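Local coordinates for protein sugar phosphate isomerase/epimerase (Parabacteroides distasonis, PDB 3OBE) that probably acts as an isomerase or epimerase on sugar phosphates or related sugars, using a xylose isomerase-like TIM barrel, at residues Leu25-Leu30 with Glu54-Arg59. Numbering follows the deposited sequence.
With EOH (ethanol), chain G.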
# COMPACT_ATOMS: atom_id res chain seq x y z
N LEU A 25 1.90 5.32 7.36
CA LEU A 25 1.09 6.31 6.63
C LEU A 25 1.54 6.33 5.20
O LEU A 25 2.74 6.47 4.93
CB LEU A 25 1.30 7.74 7.21
CG LEU A 25 0.53 8.85 6.48
CD1 LEU A 25 -0.98 8.73 6.68
CD2 LEU A 25 0.97 10.24 6.92
N GLN A 26 0.58 6.29 4.27
CA GLN A 26 0.85 6.61 2.87
C GLN A 26 0.85 8.12 2.71
O GLN A 26 -0.14 8.79 2.94
CB GLN A 26 -0.17 5.93 1.95
CG GLN A 26 -0.27 6.46 0.51
CD GLN A 26 1.07 6.52 -0.23
OE1 GLN A 26 1.57 7.60 -0.50
NE2 GLN A 26 1.66 5.35 -0.53
N THR A 27 2.00 8.69 2.36
CA THR A 27 2.17 10.10 2.42
C THR A 27 1.42 10.92 1.35
O THR A 27 1.28 12.17 1.47
CB THR A 27 3.67 10.47 2.32
OG1 THR A 27 4.19 10.01 1.08
CG2 THR A 27 4.48 9.89 3.56
N TYR A 28 0.93 10.23 0.33
CA TYR A 28 0.04 10.84 -0.62
C TYR A 28 -1.20 11.44 0.09
O TYR A 28 -1.76 12.43 -0.38
CB TYR A 28 -0.39 9.82 -1.64
CG TYR A 28 -1.16 10.40 -2.81
CD1 TYR A 28 -0.53 11.19 -3.75
CD2 TYR A 28 -2.53 10.16 -2.92
CE1 TYR A 28 -1.24 11.72 -4.82
CE2 TYR A 28 -3.25 10.70 -3.99
CZ TYR A 28 -2.60 11.47 -4.91
OH TYR A 28 -3.32 11.97 -5.97
N SER A 29 -1.52 10.91 1.27
CA SER A 29 -2.61 11.45 2.10
C SER A 29 -2.48 12.93 2.42
O SER A 29 -3.49 13.57 2.65
CB SER A 29 -2.69 10.71 3.45
OG SER A 29 -2.88 9.32 3.23
N LEU A 30 -1.25 13.44 2.49
CA LEU A 30 -1.02 14.77 3.01
C LEU A 30 -0.86 15.77 1.88
O LEU A 30 -0.92 16.98 2.10
CB LEU A 30 0.22 14.77 3.89
CG LEU A 30 0.02 14.04 5.21
CD1 LEU A 30 1.36 13.89 5.95
CD2 LEU A 30 -0.97 14.88 6.08
N GLU A 54 4.88 4.98 3.69
CA GLU A 54 4.82 4.44 2.34
C GLU A 54 4.72 5.63 1.41
O GLU A 54 3.83 6.48 1.56
CB GLU A 54 3.63 3.48 2.17
CG GLU A 54 3.51 2.88 0.78
CD GLU A 54 2.30 1.99 0.70
OE1 GLU A 54 1.20 2.56 0.72
OE2 GLU A 54 2.47 0.72 0.64
N ILE A 55 5.71 5.77 0.53
CA ILE A 55 5.80 6.97 -0.31
C ILE A 55 5.21 6.71 -1.71
O ILE A 55 4.54 5.69 -1.94
CB ILE A 55 7.26 7.52 -0.32
CG1 ILE A 55 8.21 6.51 -0.94
CG2 ILE A 55 7.66 7.94 1.15
CD1 ILE A 55 9.55 7.11 -1.29
N PHE A 56 5.42 7.67 -2.59
CA PHE A 56 4.90 7.67 -3.93
C PHE A 56 5.82 8.55 -4.76
O PHE A 56 6.67 9.24 -4.24
CB PHE A 56 3.45 8.18 -3.93
CG PHE A 56 3.32 9.62 -3.60
CD1 PHE A 56 3.31 10.06 -2.30
CD2 PHE A 56 3.25 10.58 -4.62
CE1 PHE A 56 3.19 11.43 -2.00
CE2 PHE A 56 3.14 11.94 -4.32
CZ PHE A 56 3.12 12.35 -3.02
N GLY A 57 5.60 8.57 -6.07
CA GLY A 57 6.19 9.62 -6.90
C GLY A 57 7.44 9.22 -7.67
O GLY A 57 8.08 10.06 -8.29
N TYR A 58 7.82 7.97 -7.58
CA TYR A 58 9.01 7.48 -8.28
C TYR A 58 8.91 7.81 -9.75
O TYR A 58 7.88 7.61 -10.35
CB TYR A 58 9.09 5.95 -8.15
CG TYR A 58 10.21 5.33 -8.98
CD1 TYR A 58 11.54 5.46 -8.62
CD2 TYR A 58 9.94 4.65 -10.17
CE1 TYR A 58 12.55 4.91 -9.37
CE2 TYR A 58 10.94 4.07 -10.92
CZ TYR A 58 12.23 4.19 -10.52
OH TYR A 58 13.27 3.64 -11.26
N ARG A 59 9.99 8.32 -10.34
CA ARG A 59 9.99 8.64 -11.79
C ARG A 59 11.00 7.74 -12.45
O ARG A 59 12.17 7.78 -12.08
CB ARG A 59 10.38 10.11 -12.03
CG ARG A 59 9.39 11.13 -11.49
CD ARG A 59 8.17 11.28 -12.40
C1 EOH G . 7.03 11.97 -3.25
C2 EOH G . 6.73 13.31 -2.65
O EOH G . 7.62 11.06 -2.36
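Q26 and E54 pair in parallel register on two neighbouring barrel strands, and the Q26 amide extends their link to I55 and Y28. Backbone bonds from E54 N to L25 O (2.9 Å) and from T27 N to E54 O flank the pair. A first torsion of 164° and a bend at chi2 carry the Q26 amide across to E54 and I55. There NE2 donates almost straight to I55 O (3.2 Å), from above the carbonyl plane, and, less straight, to the anti side of E54 OE1 (3.1 Å), tilted from the carboxylate plane, while Q26 OE1 takes the Y28 N-H on an in-plane lone pair (2.8 Å). A leucine here would probably leave I55 O and Y28 N without these mates and cost E54 OE1 one of its donors. Beyond it, Y28 turns its ring edge onto one face of the F56 ring (centroids 5.1 Å apart, planes at 82°), its CB lying over that same face; a bound ethanol covers the opposite face, and T27 OG1 meets the ring edge. H244 and S94 also bind the E54 carboxylate, tying it to strands 240-245 and 91-95. Strand 24-26 lies between 52-55 and 273-276 in the barrel wall, while helix 287-300 packs against L25 and L30.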